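Local structure of 3-hydroxyacyl-CoA dehydrogenase type-2 (Mycobacterium avium, 3PPI) at residues R211-A216 against G263-E268; G193-T198 against G267-L272; G37-L42 against V57-L62; G43-R48 against T248-A253; Q118-R123 against G183-A188. The protein probably catalyses the NAD-dependent interconversion of 3-hydroxyacyl-CoA and 3-oxoacyl-CoA, as a member of the short-chain dehydrogenase/reductase family. All blocks are in the same frame, centred on the assembly; numbering follows the deposited sequence.

Contacts 1 to 4 are largely buried, whereas contact 5 is only partly buried, about 23 Å from the chain centre, where loops meet the start of helix 185-205 at a subunit boundary. Contacts 1 and 2 share Gly267 and Glu268 but differ in chemistry: contact 1 is a dense set of hydrogen bonds along a strand edge, contact 2 a bond-free packing of helix 185-205 on the same segment. Contacts 3 and 4 both use helix 41-52; the first joins its glycine-rich entry to a strand through carboxylate and magnesium-bound water, the second packs the helix on helix 249-261 through small residues. Contact 5 combines one backbone bond, a bridging water and an isoleucine-threonine contact.

Contact 1 (R211-A216 against G263-E268); sequences RVNTIA and GYINGE
Arg211, Asn213 and Asn266 carry this contact, and between them their side chains supply four of its six hydrogen bonds. The carbonyl oxygen of Ile265 is gripped twice. Arg211 NH1 reaches Ile265 O at 2.9 Å, lying in the carbonyl plane while the oxygen sits at the edge of the guanidinium; a bend at chi3 (-57°) curls the arginine round to it. Asn213 ND2 also binds Ile265 O at 2.9 Å, but from above the carbonyl plane. The other end of the same amide is used as well: Asn213 OD1 accepts from Glu268 N at 3.0 Å, so the asparagine spans from Ile265 O to Glu268 N, either end of the Asn266-Gly267 step, where Gly267 holds a positive phi. Asn266 answers from the other segment. Asn266 OD1 takes the proton of Val212 N at 2.9 Å, and Asn266 CG packs on Arg211 CG at 3.7 Å, with amide and guanidinium planes nearly perpendicular. Beyond it the main chains themselves join, Gly267 N to Val212 O at 2.8 Å and Thr214 N to Glu268 O at 3.0 Å. These bonds lead into the parallel pairing of strands 210-217 and 269-272, the last two of the Rossmann-type sheet. Arg211 is further fixed by a salt bridge to Glu165 and a bond to Leu259 O, while Asn266 ND2 binds Phe242 O of the second subunit. Strand 167-172 flanks 210-217 on its other edge, helix 185-205 packs on Val212 and Asn266, and helix 249-261 on Ile215 and Ile265.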
# COMPACT_ATOMS: atom_id res chain seq x y z
N ARG A 211 12.20 18.84 1.26
CA ARG A 211 11.74 17.48 1.02
C ARG A 211 11.46 16.80 2.35
O ARG A 211 12.12 17.09 3.34
CB ARG A 211 12.78 16.71 0.18
CG ARG A 211 12.79 17.19 -1.32
CD ARG A 211 13.76 16.42 -2.18
NE ARG A 211 15.10 16.52 -1.63
CZ ARG A 211 15.72 15.61 -0.89
NH1 ARG A 211 15.17 14.42 -0.61
NH2 ARG A 211 16.92 15.89 -0.42
N VAL A 212 10.47 15.91 2.35
CA VAL A 212 10.14 15.12 3.53
C VAL A 212 9.98 13.65 3.14
O VAL A 212 9.16 13.32 2.30
CB VAL A 212 8.84 15.59 4.20
CG1 VAL A 212 8.59 14.77 5.48
CG2 VAL A 212 8.92 17.08 4.53
N ASN A 213 10.78 12.80 3.76
CA ASN A 213 10.72 11.36 3.57
C ASN A 213 10.84 10.67 4.93
O ASN A 213 11.19 11.31 5.93
CB ASN A 213 11.81 10.86 2.64
CG ASN A 213 11.71 11.45 1.25
OD1 ASN A 213 10.84 11.06 0.47
ND2 ASN A 213 12.59 12.39 0.93
N THR A 214 10.53 9.39 4.94
CA THR A 214 10.47 8.60 6.15
C THR A 214 11.11 7.25 5.92
O THR A 214 10.97 6.65 4.84
CB THR A 214 8.98 8.40 6.52
OG1 THR A 214 8.44 9.68 6.88
CG2 THR A 214 8.78 7.38 7.66
N ILE A 215 11.81 6.76 6.94
CA ILE A 215 12.34 5.40 6.94
C ILE A 215 11.44 4.60 7.87
O ILE A 215 11.15 5.04 9.00
CB ILE A 215 13.79 5.35 7.47
CG1 ILE A 215 14.72 6.19 6.57
CG2 ILE A 215 14.27 3.89 7.57
CD1 ILE A 215 16.15 6.35 7.13
N ALA A 216 11.00 3.45 7.38
CA ALA A 216 10.26 2.48 8.20
C ALA A 216 11.16 1.29 8.48
O ALA A 216 11.26 0.38 7.65
CB ALA A 216 8.98 2.02 7.50
N GLY A 263 18.21 14.29 -4.80
CA GLY A 263 17.37 15.46 -5.04
C GLY A 263 15.92 15.22 -5.46
O GLY A 263 15.12 16.15 -5.41
N TYR A 264 15.57 13.99 -5.86
CA TYR A 264 14.21 13.75 -6.38
C TYR A 264 13.32 12.94 -5.45
O TYR A 264 12.11 12.89 -5.66
CB TYR A 264 14.25 13.11 -7.78
CG TYR A 264 13.06 13.49 -8.67
CD1 TYR A 264 12.77 14.82 -8.93
CD2 TYR A 264 12.25 12.52 -9.26
CE1 TYR A 264 11.70 15.18 -9.72
CE2 TYR A 264 11.19 12.89 -10.08
CZ TYR A 264 10.92 14.23 -10.30
OH TYR A 264 9.87 14.62 -11.11
N ILE A 265 13.87 12.29 -4.43
CA ILE A 265 13.05 11.44 -3.56
C ILE A 265 12.32 12.35 -2.57
O ILE A 265 12.95 13.14 -1.86
CB ILE A 265 13.87 10.32 -2.86
CG1 ILE A 265 12.94 9.35 -2.12
CG2 ILE A 265 14.94 10.90 -1.93
CD1 ILE A 265 13.54 7.92 -1.97
N ASN A 266 10.98 12.30 -2.61
CA ASN A 266 10.15 13.17 -1.79
C ASN A 266 8.79 12.52 -1.52
O ASN A 266 8.22 11.87 -2.40
CB ASN A 266 9.95 14.52 -2.50
CG ASN A 266 9.45 15.63 -1.56
OD1 ASN A 266 9.44 15.46 -0.35
ND2 ASN A 266 9.04 16.77 -2.14
N GLY A 267 8.26 12.73 -0.32
CA GLY A 267 7.00 12.14 0.10
C GLY A 267 6.94 10.63 0.11
O GLY A 267 5.88 10.04 -0.05
N GLU A 268 8.09 9.99 0.30
CA GLU A 268 8.23 8.55 0.19
C GLU A 268 8.55 7.93 1.54
O GLU A 268 9.22 8.53 2.38
CB GLU A 268 9.33 8.24 -0.85
CG GLU A 268 9.90 6.79 -0.88
CD GLU A 268 8.86 5.72 -1.22
OE1 GLU A 268 7.62 5.97 -1.09
OE2 GLU A 268 9.28 4.60 -1.59

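Contact 2 (G193-T198 against G267-L272); sequences GVIGLT and GEVMRL
Thr198 lays its methyl group over the chain where the loop turns into the last strand: CG2 lies 3.6 Å from Glu268 O and 3.8 Å from Gly267 C. The methyl stands anti to the threonine's own backbone N, pointing off the helix, while OG1 is folded back beside that N (chi1 -50°) and hangs over the preceding turn, 3.0 Å from both Val194 O and Ile195 O. The hydroxyl is also paired with Thr214 OG1, which ties the helix to the neighbouring strand. Val269 supplies the second half of the contact. Its CG2 branch enters the groove between Ile195 and Thr198, residues almost one helical turn apart. There Val269 CG2 meets Thr198 OG1 at 3.9 Å and the methyl Ile195 CG2 at 4.0 Å, the isoleucine and valine side chains crossing at about a right angle. No hydrogen bond spans the two segments; close backbone approach is possible at Gly267, whose CA is the one nearest Thr198. Glu268 points away from the helix, and its OE2 binds Arg271 N of the second subunit, so the second subunit meets this chain at the start of the last strand. This is plain helix-on-sheet packing of a Rossmann-type domain. Helix 185-205 lies across one face of the sheet, with Val194 and Leu197 resting on Leu171 of strand 167-172 and Ile195 and Thr198 reaching strand 269-272, whereas Met270 and Leu272 of the last strand pack against helix 249-261.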
# COMPACT_ATOMS: atom_id res chain seq x y z
N GLY A 193 0.59 6.75 11.76
CA GLY A 193 0.41 8.19 11.71
C GLY A 193 1.60 8.89 11.06
O GLY A 193 1.42 9.75 10.21
N VAL A 194 2.82 8.51 11.45
CA VAL A 194 4.04 9.06 10.83
C VAL A 194 4.14 8.73 9.33
O VAL A 194 4.43 9.59 8.48
CB VAL A 194 5.31 8.58 11.58
CG1 VAL A 194 6.58 9.04 10.85
CG2 VAL A 194 5.32 9.15 13.00
N ILE A 195 3.86 7.48 9.00
CA ILE A 195 3.82 7.08 7.61
C ILE A 195 2.88 7.98 6.80
O ILE A 195 3.30 8.54 5.79
CB ILE A 195 3.41 5.60 7.46
CG1 ILE A 195 4.58 4.70 7.92
CG2 ILE A 195 2.94 5.30 6.01
CD1 ILE A 195 4.21 3.23 8.04
N GLY A 196 1.65 8.17 7.26
CA GLY A 196 0.66 8.99 6.53
C GLY A 196 0.99 10.48 6.48
O GLY A 196 0.64 11.21 5.55
N LEU A 197 1.67 10.94 7.51
CA LEU A 197 2.12 12.33 7.58
C LEU A 197 3.10 12.66 6.44
O LEU A 197 3.16 13.80 5.99
CB LEU A 197 2.80 12.56 8.94
CG LEU A 197 3.47 13.90 9.20
CD1 LEU A 197 2.46 15.03 8.99
CD2 LEU A 197 4.06 13.89 10.61
N THR A 198 3.84 11.65 5.98
CA THR A 198 4.95 11.87 5.05
C THR A 198 4.54 12.61 3.78
O THR A 198 5.07 13.69 3.49
CB THR A 198 5.66 10.55 4.72
OG1 THR A 198 5.97 9.87 5.95
CG2 THR A 198 6.99 10.82 3.93
N GLY A 267 8.26 12.73 -0.32
CA GLY A 267 7.00 12.14 0.10
C GLY A 267 6.94 10.63 0.11
O GLY A 267 5.88 10.04 -0.05
N GLU A 268 8.09 9.99 0.30
CA GLU A 268 8.23 8.55 0.19
C GLU A 268 8.55 7.93 1.54
O GLU A 268 9.22 8.53 2.38
CB GLU A 268 9.33 8.24 -0.85
CG GLU A 268 9.90 6.79 -0.88
CD GLU A 268 8.86 5.72 -1.22
OE1 GLU A 268 7.62 5.97 -1.09
OE2 GLU A 268 9.28 4.60 -1.59
N VAL A 269 8.04 6.73 1.74
CA VAL A 269 8.39 5.91 2.89
C VAL A 269 9.26 4.75 2.42
O VAL A 269 8.84 3.96 1.55
CB VAL A 269 7.15 5.35 3.59
CG1 VAL A 269 7.59 4.50 4.79
CG2 VAL A 269 6.24 6.48 4.04
N MET A 270 10.47 4.66 2.97
CA MET A 270 11.43 3.62 2.61
C MET A 270 11.44 2.53 3.68
O MET A 270 11.86 2.78 4.82
CB MET A 270 12.84 4.21 2.51
CG MET A 270 13.89 3.16 2.20
SD MET A 270 15.60 3.66 2.54
CE MET A 270 15.82 4.96 1.37
N ARG A 271 11.00 1.33 3.32
CA ARG A 271 11.13 0.17 4.19
C ARG A 271 12.59 -0.28 4.24
O ARG A 271 13.21 -0.48 3.19
CB ARG A 271 10.26 -1.00 3.71
CG ARG A 271 8.75 -0.74 3.67
CD ARG A 271 7.96 -2.00 3.26
NE ARG A 271 8.13 -3.06 4.25
CZ ARG A 271 7.16 -3.65 4.96
NH1 ARG A 271 5.88 -3.37 4.76
NH2 ARG A 271 7.48 -4.59 5.85
N LEU A 272 13.12 -0.44 5.44
CA LEU A 272 14.53 -0.85 5.64
C LEU A 272 14.51 -2.03 6.61
O LEU A 272 14.55 -1.85 7.83
CB LEU A 272 15.33 0.31 6.21
CG LEU A 272 16.84 0.14 6.34
CD1 LEU A 272 17.45 0.03 4.95
CD2 LEU A 272 17.47 1.28 7.15

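Contact 3 (G37-L42 against V57-L62); sequences GGAGGL and VVIADL. With MG (magnesium ion), chain F.
Gly37 O binds a magnesium ion, and a water on that ion donates to Asp61 OD2 at 2.6 Å, so the carboxylate reaches the metal only through water. Gly37 O and Gly40 O both lie 2.6 Å from the magnesium ion, rather long bonds, and three waters bind it too. Two carbonyls of the turn thus close the loop round the ion. Asp61 OD2 holds the loop directly as well. With CG anti to its backbone N (chi1 -151°), the carboxylate swings across to the turn, and Ala39 N donates to Asp61 OD2 at 2.9 Å, arriving on the anti side somewhat out of the carboxylate plane. Ala39 CB lies close beside Asp61 OD2, at 3.1 Å. Asp61 OD1 turns the other way and accepts from Ala63 N.

Residues 37-40 form a type I turn and open the glycine-rich loop between strand 31-36 and helix 41-52, the first crossover of a beta-alpha-beta Rossmann unit. In NAD-dependent relatives this loop passes the cofactor's pyrophosphate, and an acidic residue ending the second strand binds the adenosine ribose, so Asp61 is consistent with a preference for NAD; a glycerol, probably from the crystallisation liquor, lies about 3 Å from its side chain. Gly37, at a positive phi, also makes a weak bond from its N to Ala60 O at 2.9 Å, where the first strand ends beside the second. Deeper in, the methyl Ile59 CG2 tucks under the peptide that follows Gly38, 3.5 Å from Gly38 C and 3.6 Å from Ala39 N, while the same isoleucine packs on Val47 of the helix.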
# COMPACT_ATOMS: atom_id res chain seq x y z
N GLY A 37 16.77 11.69 19.23
CA GLY A 37 17.32 10.40 19.65
C GLY A 37 18.79 10.21 19.30
O GLY A 37 19.26 9.08 19.15
N GLY A 38 19.53 11.32 19.20
CA GLY A 38 20.89 11.28 18.68
C GLY A 38 21.93 10.65 19.60
O GLY A 38 23.02 10.35 19.15
N ALA A 39 21.58 10.44 20.87
CA ALA A 39 22.54 9.96 21.87
C ALA A 39 22.82 8.46 21.80
O ALA A 39 23.79 8.02 22.36
CB ALA A 39 22.07 10.31 23.28
N GLY A 40 21.97 7.69 21.13
CA GLY A 40 22.22 6.26 21.00
C GLY A 40 21.50 5.60 19.84
O GLY A 40 20.69 6.22 19.18
N GLY A 41 21.84 4.34 19.59
CA GLY A 41 21.13 3.51 18.63
C GLY A 41 21.15 4.08 17.22
O GLY A 41 22.20 4.48 16.72
N LEU A 42 19.98 4.12 16.60
CA LEU A 42 19.87 4.57 15.22
C LEU A 42 20.30 6.04 15.09
O LEU A 42 20.96 6.42 14.14
CB LEU A 42 18.43 4.41 14.73
CG LEU A 42 17.81 3.02 14.79
CD1 LEU A 42 16.37 3.07 14.15
CD2 LEU A 42 18.71 1.99 14.11
N VAL A 57 26.25 19.05 13.64
CA VAL A 57 25.14 18.23 14.12
C VAL A 57 24.78 18.51 15.58
O VAL A 57 25.65 18.60 16.45
CB VAL A 57 25.44 16.74 13.98
CG1 VAL A 57 24.22 15.91 14.38
CG2 VAL A 57 25.82 16.41 12.54
N VAL A 58 23.48 18.66 15.84
CA VAL A 58 22.97 18.76 17.19
C VAL A 58 22.41 17.40 17.59
O VAL A 58 21.56 16.84 16.89
CB VAL A 58 21.91 19.83 17.31
CG1 VAL A 58 21.18 19.73 18.66
CG2 VAL A 58 22.54 21.19 17.12
N ILE A 59 22.94 16.86 18.68
CA ILE A 59 22.47 15.64 19.27
C ILE A 59 21.33 16.05 20.22
O ILE A 59 21.59 16.60 21.28
CB ILE A 59 23.59 14.93 20.07
CG1 ILE A 59 24.71 14.47 19.13
CG2 ILE A 59 23.05 13.75 20.86
CD1 ILE A 59 26.14 14.60 19.74
N ALA A 60 20.10 15.82 19.79
CA ALA A 60 18.91 16.20 20.53
C ALA A 60 18.36 14.98 21.24
O ALA A 60 17.77 14.10 20.60
CB ALA A 60 17.85 16.79 19.60
N ASP A 61 18.56 14.91 22.54
CA ASP A 61 18.20 13.72 23.30
C ASP A 61 18.03 14.09 24.78
O ASP A 61 18.49 15.14 25.22
CB ASP A 61 19.30 12.67 23.14
CG ASP A 61 18.79 11.27 23.26
OD1 ASP A 61 18.10 11.00 24.27
OD2 ASP A 61 19.07 10.44 22.35
N LEU A 62 17.34 13.23 25.54
CA LEU A 62 17.24 13.39 26.99
C LEU A 62 18.35 12.63 27.73
O LEU A 62 18.60 12.91 28.90
CB LEU A 62 15.86 12.95 27.50
CG LEU A 62 14.68 13.89 27.21
CD1 LEU A 62 13.38 13.25 27.69
CD2 LEU A 62 14.90 15.26 27.87
MG MG F . 18.46 6.96 20.37
O HOH W 1 17.75 6.62 18.07
O HOH W 2 18.84 7.83 22.60
O HOH W 3 16.33 7.34 21.04

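Contact 4 (G43-R48 against T248-A253); sequences GEATVR and TPDEFA
Helix segments 43-48 and 249-253 cross at -55°, their axes 7.8 Å apart at closest approach, a short distance that small side chains permit. CA atoms of Thr46 and Ala253 come within 4.3 Å. Ala45 is central: its CB presses on the first turn of the other helix, 3.4 Å from Pro249 CB, a tight carbon pair, and 3.3 Å from Pro249 O. In return Ala253 CB sits on Ala45 O at 3.3 Å. A water donates to that same Ala45 O at 2.7 Å and to Asp250 OD1 at 2.8 Å, linking the helices beside the exposed Asp250. On the inner side Thr46 OG1 lies at the edge of the Phe252 ring, in its plane and 3.5 Å from CE2; the hydroxyl is bonded to Leu42 O one turn earlier. Thr248 and Glu251 close a capping box at the start of the second helix, Thr248 OG1 accepting from Glu251 N and Glu251 OE1 from Thr248 N. Thr46 rests on Val35 and Phe252 on Ile215, so both helices cover the sheet. Such packing of the helix after the glycine-rich loop against the helix before the last strand is characteristic of the short-chain dehydrogenase form of the Rossmann fold.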
# COMPACT_ATOMS: atom_id res chain seq x y z
N GLY A 43 19.87 6.85 16.05
CA GLY A 43 20.19 8.27 16.04
C GLY A 43 21.68 8.55 16.17
O GLY A 43 22.21 9.40 15.47
N GLU A 44 22.36 7.82 17.05
CA GLU A 44 23.81 7.97 17.18
C GLU A 44 24.51 7.68 15.86
O GLU A 44 25.39 8.44 15.44
CB GLU A 44 24.37 7.06 18.29
CG GLU A 44 25.89 7.00 18.36
CD GLU A 44 26.41 6.06 19.45
OE1 GLU A 44 25.60 5.55 20.25
OE2 GLU A 44 27.64 5.84 19.50
N ALA A 45 24.13 6.60 15.19
CA ALA A 45 24.78 6.23 13.93
C ALA A 45 24.55 7.33 12.87
O ALA A 45 25.44 7.64 12.06
CB ALA A 45 24.28 4.87 13.44
N THR A 46 23.37 7.93 12.91
CA THR A 46 23.02 9.01 12.00
C THR A 46 23.90 10.23 12.31
O THR A 46 24.49 10.79 11.41
CB THR A 46 21.53 9.37 12.11
OG1 THR A 46 20.77 8.19 11.86
CG2 THR A 46 21.13 10.47 11.10
N VAL A 47 24.00 10.59 13.59
CA VAL A 47 24.88 11.68 13.98
C VAL A 47 26.32 11.47 13.47
O VAL A 47 26.90 12.36 12.83
CB VAL A 47 24.90 11.89 15.50
CG1 VAL A 47 26.00 12.88 15.91
CG2 VAL A 47 23.51 12.37 15.99
N ARG A 48 26.87 10.29 13.74
CA ARG A 48 28.24 9.97 13.34
C ARG A 48 28.40 10.12 11.81
O ARG A 48 29.38 10.68 11.34
CB ARG A 48 28.62 8.56 13.78
CG ARG A 48 28.80 8.42 15.29
CD ARG A 48 29.27 7.03 15.66
NE ARG A 48 29.39 6.85 17.11
CZ ARG A 48 30.44 7.21 17.84
NH1 ARG A 48 31.49 7.81 17.26
NH2 ARG A 48 30.45 6.99 19.14
N THR A 248 21.63 -2.90 10.99
CA THR A 248 22.53 -2.13 11.83
C THR A 248 22.15 -0.65 11.88
O THR A 248 21.57 -0.11 10.93
CB THR A 248 24.00 -2.25 11.38
OG1 THR A 248 24.15 -1.63 10.10
CG2 THR A 248 24.43 -3.72 11.31
N PRO A 249 22.49 0.02 12.99
CA PRO A 249 22.39 1.48 12.99
C PRO A 249 23.10 2.12 11.81
O PRO A 249 22.55 3.08 11.25
CB PRO A 249 23.06 1.87 14.31
CG PRO A 249 22.78 0.66 15.21
CD PRO A 249 23.01 -0.50 14.28
N ASP A 250 24.25 1.61 11.40
CA ASP A 250 24.95 2.21 10.24
C ASP A 250 24.15 2.08 8.94
O ASP A 250 24.21 2.98 8.09
CB ASP A 250 26.34 1.61 10.02
CG ASP A 250 27.37 2.14 11.01
OD1 ASP A 250 27.12 3.17 11.68
OD2 ASP A 250 28.44 1.55 11.09
N GLU A 251 23.41 0.98 8.78
CA GLU A 251 22.52 0.82 7.60
C GLU A 251 21.40 1.84 7.61
O GLU A 251 21.03 2.39 6.55
CB GLU A 251 22.01 -0.62 7.47
CG GLU A 251 23.13 -1.58 6.99
CD GLU A 251 22.90 -3.05 7.34
OE1 GLU A 251 22.09 -3.39 8.23
OE2 GLU A 251 23.56 -3.89 6.70
N PHE A 252 20.84 2.10 8.79
CA PHE A 252 19.83 3.13 8.95
C PHE A 252 20.41 4.50 8.60
O PHE A 252 19.79 5.28 7.88
CB PHE A 252 19.30 3.14 10.39
CG PHE A 252 18.29 4.21 10.65
CD1 PHE A 252 16.95 3.97 10.48
CD2 PHE A 252 18.69 5.48 11.06
CE1 PHE A 252 16.01 4.97 10.71
CE2 PHE A 252 17.76 6.47 11.28
CZ PHE A 252 16.42 6.21 11.13
N ALA A 253 21.58 4.80 9.16
CA ALA A 253 22.27 6.06 8.93
C ALA A 253 22.53 6.28 7.45
O ALA A 253 22.41 7.40 6.95
CB ALA A 253 23.59 6.12 9.72
O HOH W 4 26.97 5.85 10.83

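Contact 5 (Q118-R123 against G183-A188); sequences QRIVQR and GQTAYA
Thr185 and Ile120 meet with their side chains at about a right angle, the methyl Thr185 CG2 lying along the end of the isoleucine, 3.8 Å from both Ile120 CG1 and CD1; Ile120 CG1 is anti to the carbonyl carbon (chi1 -75°). The threonine conformation decides which branch goes where: OG1 stands between the backbone N and the carbonyl carbon (chi1 55°), while CG2 is anti to the carbonyl carbon. Thr185 OG1 then donates at 2.6 Å to a water, which donates to Gln118 O at 2.8 Å, a bridge between loop and helix start; Tyr145 OH of the third subunit is bonded to the same OG1. The direct link is Gln118 N to Gly183 O, 3.1 Å, with the donor in the carbonyl plane on a lone pair. At a positive phi, Gly183 CA also lies against Gln118 O at 3.5 Å. Residues 118 to 120 are modelled in two conformers, one described here, so their side-chain detail is tentative. The turn at chi2 (-91°) brings Arg119 CD to 4.0 Å from Gly183 N, and the further bend at chi3 sends NH1 on to Asp204 O of the third subunit. Gln118 also starts away from the helix, and its NE2 binds Asp129 O. The carboxylate of that Asp204 accepts from Gly183 N and Ile120 N. The contact thus sits where helix 185-205 begins, Gln184 at its N-cap, beside helix 130-156, whose Phe133 and Thr136 touch Ala186, and facing helices 130-156 and 185-205 of the third subunit, the helical interface familiar from tetrameric short-chain dehydrogenases.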
# COMPACT_ATOMS: atom_id res chain seq x y z
N GLN A 118 0.45 -3.94 25.52
CA GLN A 118 -0.85 -4.30 26.08
C GLN A 118 -1.82 -4.60 24.94
O GLN A 118 -1.82 -3.92 23.93
CB GLN A 118 -1.42 -3.16 26.95
CG GLN A 118 -1.52 -1.79 26.23
CD GLN A 118 -2.16 -0.70 27.10
OE1 GLN A 118 -2.51 -0.94 28.25
NE2 GLN A 118 -2.34 0.50 26.53
N ARG A 119 -2.63 -5.63 25.12
CA ARG A 119 -3.67 -6.00 24.17
C ARG A 119 -4.85 -5.04 24.31
O ARG A 119 -5.09 -4.51 25.40
CB ARG A 119 -4.16 -7.42 24.47
CG ARG A 119 -3.07 -8.49 24.51
CD ARG A 119 -2.87 -9.13 23.16
NE ARG A 119 -4.09 -9.79 22.71
CZ ARG A 119 -4.31 -11.10 22.83
NH1 ARG A 119 -5.46 -11.61 22.41
NH2 ARG A 119 -3.39 -11.88 23.36
N ILE A 120 -5.60 -4.85 23.23
CA ILE A 120 -6.82 -4.01 23.26
C ILE A 120 -7.78 -4.51 24.31
O ILE A 120 -8.38 -3.74 25.08
CB ILE A 120 -7.55 -4.05 21.90
CG1 ILE A 120 -6.80 -3.21 20.89
CG2 ILE A 120 -8.99 -3.54 22.04
CD1 ILE A 120 -7.38 -3.28 19.49
N VAL A 121 -7.96 -5.83 24.33
CA VAL A 121 -8.65 -6.50 25.42
C VAL A 121 -7.65 -7.47 26.09
O VAL A 121 -7.08 -8.36 25.44
CB VAL A 121 -9.90 -7.25 24.96
CG1 VAL A 121 -10.56 -7.94 26.14
CG2 VAL A 121 -10.91 -6.28 24.29
N GLN A 122 -7.40 -7.26 27.38
CA GLN A 122 -6.34 -7.98 28.07
C GLN A 122 -6.88 -9.31 28.56
O GLN A 122 -8.09 -9.53 28.54
CB GLN A 122 -5.80 -7.13 29.22
CG GLN A 122 -5.44 -5.71 28.79
CD GLN A 122 -4.54 -5.01 29.78
OE1 GLN A 122 -4.94 -4.04 30.42
NE2 GLN A 122 -3.31 -5.50 29.90
N ARG A 123 -5.97 -10.19 28.98
CA ARG A 123 -6.31 -11.55 29.44
C ARG A 123 -7.41 -11.59 30.50
O ARG A 123 -8.26 -12.46 30.47
CB ARG A 123 -5.06 -12.28 29.97
CG ARG A 123 -5.26 -13.82 30.18
CD ARG A 123 -4.03 -14.49 30.84
NE ARG A 123 -2.83 -14.34 30.02
CZ ARG A 123 -1.60 -14.73 30.37
NH1 ARG A 123 -1.35 -15.35 31.54
NH2 ARG A 123 -0.61 -14.52 29.52
N GLY A 183 -0.58 -6.97 20.77
CA GLY A 183 -0.08 -6.28 21.96
C GLY A 183 0.59 -4.95 21.62
O GLY A 183 1.00 -4.21 22.51
N GLN A 184 0.67 -4.61 20.34
CA GLN A 184 1.38 -3.41 19.92
C GLN A 184 0.50 -2.48 19.06
O GLN A 184 0.99 -1.77 18.20
CB GLN A 184 2.68 -3.79 19.21
CG GLN A 184 3.67 -4.60 20.10
CD GLN A 184 4.35 -3.78 21.21
OE1 GLN A 184 4.56 -2.57 21.09
NE2 GLN A 184 4.71 -4.45 22.30
N THR A 185 -0.80 -2.42 19.37
CA THR A 185 -1.69 -1.49 18.68
C THR A 185 -1.30 -0.02 18.89
O THR A 185 -1.47 0.78 17.97
CB THR A 185 -3.17 -1.69 19.10
OG1 THR A 185 -3.30 -1.61 20.52
CG2 THR A 185 -3.71 -3.07 18.60
N ALA A 186 -0.77 0.35 20.07
CA ALA A 186 -0.37 1.74 20.33
C ALA A 186 0.78 2.16 19.39
O ALA A 186 0.69 3.17 18.69
CB ALA A 186 0.03 1.94 21.76
N TYR A 187 1.82 1.33 19.35
CA TYR A 187 2.99 1.59 18.49
C TYR A 187 2.61 1.58 17.01
O TYR A 187 3.05 2.43 16.24
CB TYR A 187 4.09 0.55 18.78
CG TYR A 187 5.43 0.81 18.13
CD1 TYR A 187 6.31 1.73 18.68
CD2 TYR A 187 5.84 0.09 17.01
CE1 TYR A 187 7.55 1.97 18.13
CE2 TYR A 187 7.09 0.31 16.43
CZ TYR A 187 7.95 1.25 17.00
OH TYR A 187 9.20 1.51 16.48
N ALA A 188 1.76 0.64 16.62
CA ALA A 188 1.31 0.52 15.25
C ALA A 188 0.56 1.77 14.78
O ALA A 188 0.81 2.32 13.69
CB ALA A 188 0.39 -0.74 15.10
O HOH W 5 -2.56 -3.96 21.28